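Local coordinates for Lmo0325 protein (Listeria monocytogenes EGD-e, PDB 4RYK) that probably binds DNA and regulates transcription, as a two-domain protein of the Rgg type with a helix-turn-helix domain and a helical, probably TPR-like, C-terminal domain, at residues A[99-102]-A[103-107]; A[204-207]-A[208-212]. All coordinates share one frame; numbering follows the deposited sequence.

Contact 1: A[99-102]-A[103-107]; sequences QALL and DKITL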
ATOM      1  N   GLN A  99     -25.657  13.452   2.072  1.00 51.80           N
ATOM      2  CA  GLN A  99     -26.492  14.003   3.134  1.00 52.37           C
ATOM      3  C   GLN A  99     -26.667  12.972   4.266  1.00 53.29           C
ATOM      4  O   GLN A  99     -26.655  13.325   5.447  1.00 52.23           O
ATOM      5  CB  GLN A  99     -27.850  14.421   2.588  1.00 55.37           C
ATOM      6  CG  GLN A  99     -28.827  14.943   3.624  1.00 54.77           C
ATOM      7  CD  GLN A  99     -28.354  16.245   4.231  1.00 57.46           C
ATOM      8  OE1 GLN A  99     -28.102  17.229   3.532  1.00 58.53           O
ATOM      9  NE2 GLN A  99     -28.217  16.250   5.545  1.00 58.58           N
ATOM     10  N   ALA A 100     -26.798  11.709   3.898  1.00 54.05           N
ATOM     11  CA  ALA A 100     -26.873  10.615   4.892  1.00 57.98           C
ATOM     12  C   ALA A 100     -25.560  10.462   5.661  1.00 59.13           C
ATOM     13  O   ALA A 100     -25.533  10.314   6.890  1.00 59.85           O
ATOM     14  CB  ALA A 100     -27.228   9.301   4.185  1.00 59.85           C
ATOM     15  N   LEU A 101     -24.449  10.515   4.945  1.00 57.66           N
ATOM     16  CA  LEU A 101     -23.179  10.534   5.642  1.00 56.36           C
ATOM     17  C   LEU A 101     -23.100  11.729   6.598  1.00 55.25           C
ATOM     18  O   LEU A 101     -22.628  11.602   7.728  1.00 55.76           O
ATOM     19  CB  LEU A 101     -22.042  10.548   4.657  1.00 56.36           C
ATOM     20  CG  LEU A 101     -20.662  10.530   5.287  1.00 53.79           C
ATOM     21  CD1 LEU A 101     -20.464   9.263   6.089  1.00 57.64           C
ATOM     22  CD2 LEU A 101     -19.607  10.629   4.223  1.00 51.42           C
ATOM     23  N   LEU A 102     -23.588  12.882   6.167  1.00 54.19           N
ATOM     24  CA  LEU A 102     -23.590  14.059   7.028  1.00 53.41           C
ATOM     25  C   LEU A 102     -24.461  13.875   8.257  1.00 56.33           C
ATOM     26  O   LEU A 102     -24.029  14.179   9.352  1.00 58.11           O
ATOM     27  CB  LEU A 102     -24.038  15.278   6.256  1.00 54.78           C
ATOM     28  CG  LEU A 102     -24.177  16.597   6.998  1.00 57.87           C
ATOM     29  CD1 LEU A 102     -22.888  16.948   7.729  1.00 58.00           C
ATOM     30  CD2 LEU A 102     -24.526  17.664   5.976  1.00 57.44           C
ATOM     31  N   ASP A 103     -25.676  13.371   8.079  1.00 60.83           N
ATOM     32  CA  ASP A 103     -26.568  13.048   9.213  1.00 66.06           C
ATOM     33  C   ASP A 103     -25.925  12.093  10.218  1.00 63.18           C
ATOM     34  O   ASP A 103     -26.037  12.293  11.426  1.00 71.11           O
ATOM     35  CB  ASP A 103     -27.882  12.422   8.725  1.00 66.48           C
ATOM     36  CG  ASP A 103     -28.761  13.401   7.878  1.00 72.75           C
ATOM     37  OD1 ASP A 103     -28.536  14.628   7.814  1.00 69.94           O
ATOM     38  OD2 ASP A 103     -29.720  12.933   7.253  1.00 74.37           O
ATOM     39  N   LYS A 104     -25.260  11.058   9.726  1.00 61.83           N
ATOM     40  CA  LYS A 104     -24.627  10.094  10.625  1.00 66.45           C
ATOM     41  C   LYS A 104     -23.565  10.744  11.498  1.00 70.31           C
ATOM     42  O   LYS A 104     -23.667  10.707  12.715  1.00 76.53           O
ATOM     43  CB  LYS A 104     -24.017   8.935   9.839  1.00 72.27           C
ATOM     44  CG  LYS A 104     -23.108   8.022  10.663  1.00 77.60           C
ATOM     45  CD  LYS A 104     -22.984   6.620  10.078  1.00 80.31           C
ATOM     46  CE  LYS A 104     -22.302   6.602   8.720  1.00 80.27           C
ATOM     47  NZ  LYS A 104     -20.816   6.615   8.839  1.00 79.42           N
ATOM     48  N   ILE A 105     -22.561  11.368  10.883  1.00 66.51           N
ATOM     49  CA  ILE A 105     -21.468  11.961  11.651  1.00 67.29           C
ATOM     50  C   ILE A 105     -21.949  13.093  12.550  1.00 66.52           C
ATOM     51  O   ILE A 105     -21.341  13.399  13.565  1.00 71.42           O
ATOM     52  CB  ILE A 105     -20.277  12.441  10.768  1.00 67.23           C
ATOM     53  CG1 ILE A 105     -20.608  13.679   9.978  1.00 68.13           C
ATOM     54  CG2 ILE A 105     -19.824  11.368   9.786  1.00 65.72           C
ATOM     55  CD1 ILE A 105     -19.501  14.023   9.021  1.00 72.10           C
ATOM     56  N   THR A 106     -23.043  13.713  12.169  1.00 65.26           N
ATOM     57  CA  THR A 106     -23.692  14.676  13.022  1.00 72.63           C
ATOM     58  C   THR A 106     -24.186  14.063  14.342  1.00 82.62           C
ATOM     59  O   THR A 106     -24.079  14.710  15.377  1.00 83.27           O
ATOM     60  CB  THR A 106     -24.840  15.363  12.259  1.00 73.38           C
ATOM     61  OG1 THR A 106     -24.291  16.443  11.499  1.00 71.04           O
ATOM     62  CG2 THR A 106     -25.904  15.899  13.192  1.00 76.28           C
ATOM     63  N   LEU A 107     -24.725  12.841  14.320  1.00 88.96           N
ATOM     64  CA  LEU A 107     -25.252  12.224  15.559  1.00 91.72           C
ATOM     65  C   LEU A 107     -24.165  11.864  16.588  1.00 92.11           C
ATOM     66  O   LEU A 107     -24.401  11.914  17.789  1.00 93.16           O
ATOM     67  CB  LEU A 107     -26.133  11.015  15.244  1.00 85.83           C
ATOM     68  CG  LEU A 107     -27.335  11.404  14.392  1.00 88.79           C
ATOM     69  CD1 LEU A 107     -28.188  10.166  14.161  1.00 88.32           C
ATOM     70  CD2 LEU A 107     -28.138  12.558  15.011  1.00 87.57           C
TER
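Gln99 and Asp103 face each other one turn apart on helix 95-108, an i/i+4 side-chain pair laid over the alpha-helical backbone bond from Asp103 N to Gln99 O. The Gln99 chain leaves with CG anti to the backbone N (chi1 177°) and then bends at chi2, which swings its amide forward, toward the next turn, to Asp103; NE2 gives a hydrogen bond to Asp103 OD1 at 2.8 Å. The oxygen lies in the amide plane, yet the nitrogen stands 38° out of the carboxylate plane, and the two flat groups are turned 47° against each other. Elsewhere on the helix, Leu101 CD1 is 3.8 Å from Lys104 NZ, reached because the lysine chain folds at chi3 and chi4. Leu101 CD1 also packs 4.3 Å from Ile105 CG2. Leu101, Leu102 and Ile105 are buried: Leu101 lies on Phe82 and Leu89 of helix 82-91, whereas Leu102 and Ile105 lie on helix 113-132. Helix 95-108 thus packs between helices 82-91 and 113-132. At Leu102 the carbonyl oxygen accepts the backbone N of Thr106 at 3.0 Å and, more weakly, Thr106 OG1 at 3.1 Å.

Contact 2: A[204-207]-A[208-212]; sequences CHLF and ANLTD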
ATOM      1  N   CYS A 204       1.040  11.630  -4.472  1.00 33.98           N
ATOM      2  CA  CYS A 204       1.051  11.602  -5.927  1.00 34.00           C
ATOM      3  C   CYS A 204      -0.214  12.153  -6.521  1.00 34.98           C
ATOM      4  O   CYS A 204      -0.179  12.999  -7.405  1.00 35.71           O
ATOM      5  CB  CYS A 204       1.256  10.201  -6.478  1.00 36.31           C
ATOM      6  SG  CYS A 204       2.952   9.566  -6.294  1.00 39.24           S
ATOM      7  N   HIS A 205      -1.329  11.676  -6.010  1.00 36.07           N
ATOM      8  CA  HIS A 205      -2.621  12.137  -6.421  1.00 37.11           C
ATOM      9  C   HIS A 205      -2.784  13.658  -6.228  1.00 37.46           C
ATOM     10  O   HIS A 205      -3.297  14.357  -7.089  1.00 39.13           O
ATOM     11  CB  HIS A 205      -3.646  11.401  -5.592  1.00 40.37           C
ATOM     12  CG  HIS A 205      -5.035  11.835  -5.854  1.00 46.11           C
ATOM     13  ND1 HIS A 205      -5.737  11.440  -6.966  1.00 54.90           N
ATOM     14  CD2 HIS A 205      -5.856  12.663  -5.165  1.00 60.78           C
ATOM     15  CE1 HIS A 205      -6.939  11.988  -6.948  1.00 56.82           C
ATOM     16  NE2 HIS A 205      -7.037  12.740  -5.864  1.00 57.94           N
ATOM     17  N   LEU A 206      -2.393  14.157  -5.072  1.00 34.85           N
ATOM     18  CA  LEU A 206      -2.533  15.580  -4.812  1.00 34.95           C
ATOM     19  C   LEU A 206      -1.624  16.359  -5.771  1.00 36.11           C
ATOM     20  O   LEU A 206      -2.043  17.354  -6.353  1.00 36.90           O
ATOM     21  CB  LEU A 206      -2.113  15.878  -3.391  1.00 38.39           C
ATOM     22  CG  LEU A 206      -1.984  17.380  -3.065  1.00 44.75           C
ATOM     23  CD1 LEU A 206      -3.305  18.078  -3.360  1.00 49.74           C
ATOM     24  CD2 LEU A 206      -1.597  17.606  -1.630  1.00 46.26           C
ATOM     25  N   PHE A 207      -0.378  15.934  -5.939  1.00 35.86           N
ATOM     26  CA  PHE A 207       0.553  16.667  -6.785  1.00 36.18           C
ATOM     27  C   PHE A 207       0.091  16.651  -8.239  1.00 38.52           C
ATOM     28  O   PHE A 207       0.295  17.632  -8.972  1.00 40.93           O
ATOM     29  CB  PHE A 207       1.960  16.092  -6.741  1.00 39.76           C
ATOM     30  CG  PHE A 207       2.711  16.320  -5.446  1.00 40.90           C
ATOM     31  CD1 PHE A 207       2.693  17.536  -4.807  1.00 40.44           C
ATOM     32  CD2 PHE A 207       3.471  15.310  -4.908  1.00 38.22           C
ATOM     33  CE1 PHE A 207       3.412  17.738  -3.653  1.00 39.24           C
ATOM     34  CE2 PHE A 207       4.187  15.499  -3.758  1.00 39.17           C
ATOM     35  CZ  PHE A 207       4.146  16.732  -3.118  1.00 39.88           C
ATOM     36  N   ALA A 208      -0.478  15.525  -8.676  1.00 36.56           N
ATOM     37  CA  ALA A 208      -1.080  15.444 -10.024  1.00 38.12           C
ATOM     38  C   ALA A 208      -2.186  16.466 -10.198  1.00 36.35           C
ATOM     39  O   ALA A 208      -2.202  17.191 -11.187  1.00 36.98           O
ATOM     40  CB  ALA A 208      -1.660  14.083 -10.258  1.00 35.26           C
ATOM     41  N   ASN A 209      -3.086  16.531  -9.216  1.00 38.41           N
ATOM     42  CA  ASN A 209      -4.189  17.512  -9.246  1.00 41.53           C
ATOM     43  C   ASN A 209      -3.743  18.944  -9.306  1.00 40.87           C
ATOM     44  O   ASN A 209      -4.304  19.744 -10.061  1.00 40.27           O
ATOM     45  CB  ASN A 209      -5.143  17.345  -8.070  1.00 43.18           C
ATOM     46  CG  ASN A 209      -6.038  16.128  -8.217  1.00 48.93           C
ATOM     47  OD1 ASN A 209      -6.102  15.495  -9.257  1.00 49.97           O
ATOM     48  ND2 ASN A 209      -6.744  15.811  -7.167  1.00 53.41           N
ATOM     49  N   LEU A 210      -2.743  19.277  -8.509  1.00 40.51           N
ATOM     50  CA  LEU A 210      -2.217  20.642  -8.526  1.00 42.32           C
ATOM     51  C   LEU A 210      -1.536  20.981  -9.844  1.00 42.68           C
ATOM     52  O   LEU A 210      -1.709  22.088 -10.374  1.00 40.50           O
ATOM     53  CB  LEU A 210      -1.194  20.828  -7.438  1.00 44.36           C
ATOM     54  CG  LEU A 210      -1.738  20.744  -6.023  1.00 49.48           C
ATOM     55  CD1 LEU A 210      -0.581  20.931  -5.040  1.00 52.15           C
ATOM     56  CD2 LEU A 210      -2.844  21.775  -5.779  1.00 53.66           C
ATOM     57  N   THR A 211      -0.756  20.031 -10.368  1.00 39.93           N
ATOM     58  CA  THR A 211      -0.033  20.270 -11.597  1.00 40.91           C
ATOM     59  C   THR A 211      -1.056  20.563 -12.690  1.00 43.03           C
ATOM     60  O   THR A 211      -0.892  21.485 -13.487  1.00 46.16           O
ATOM     61  CB  THR A 211       0.842  19.079 -11.977  1.00 39.95           C
ATOM     62  OG1 THR A 211       1.777  18.790 -10.931  1.00 40.79           O
ATOM     63  CG2 THR A 211       1.603  19.338 -13.212  1.00 43.48           C
ATOM     64  N   ASP A 212      -2.095  19.747 -12.733  1.00 45.48           N
ATOM     65  CA  ASP A 212      -3.158  19.881 -13.717  1.00 49.34           C
ATOM     66  C   ASP A 212      -3.780  21.269 -13.604  1.00 50.84           C
ATOM     67  O   ASP A 212      -3.956  21.978 -14.605  1.00 52.13           O
ATOM     68  CB  ASP A 212      -4.227  18.806 -13.488  1.00 51.41           C
ATOM     69  CG  ASP A 212      -5.349  18.854 -14.528  1.00 57.98           C
ATOM     70  OD1 ASP A 212      -6.224  19.726 -14.417  1.00 66.07           O
ATOM     71  OD2 ASP A 212      -5.372  18.020 -15.453  1.00 59.41           O
TER
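Phe207 meets the following turn of helix 197-216 through its carbonyl oxygen, which receives two hydrogen bonds from Thr211. Thr211 OG1 lies 2.7 Å from Phe207 O, and the backbone N of Thr211 lies 3.0 Å from the same Phe207 O; the two donors come from opposite faces of the carbonyl plane. The threonine hydroxyl is placed for this by chi1 of -58°, which sets OG1 beside its own backbone N and turns it back toward the preceding turn. A buried hydroxyl thereby finds its acceptor within the helix. The ring of Phe207 points elsewhere: it stands edge-to-face with Tyr190 and packs on Leu230 of helix 220-235.

Ala208 is the second residue largely enclosed here. Its N binds Cys204 O at 2.8 Å, and its CB lies 3.4 Å from Cys204 O, while the methyl group also rests on Val248 of helix 243-259. Packing on helices 176-193, 220-235 and 243-259 puts this helix among the packed helices of the C-terminal domain, consistent with the TPR-like architecture of Rgg-type regulators.

Asn209 is the third, on the exposed side. Its backbone N binds His205 O at 3.0 Å. Asn209 CG lies 4.2 Å above one face of the His205 ring, offset toward its rim, and the amide is turned 69° to the ring, with Asn209 ND2 3.3 Å from His205 NE2. Leu206 CD1, on a buried residue, comes 4.1 Å from CG of the partly exposed Leu210, and Leu210 N donates to Leu206 O.

In the fold
Contact 1 and contact 2 follow one another along the chain, and both belong to the Rgg-type C-terminal region. Their centres are 29 Å apart and their nearest atoms about 16 Å, so neither touches the other. Contact 1, on helix 95-108, is the more peripheral, its centre 21 Å from the centre of the chain; contact 2, on helix 197-216, is at 12 Å and more deeply buried. No residue of the other subunit touches either one. The glycan seen in this structure is bound by Thr30 to Ser34, in the helix-turn-helix region, which neither contact includes. Leu210 of contact 2 has its side chain about 5 Å from a PEG molecule, probably a crystallisation additive.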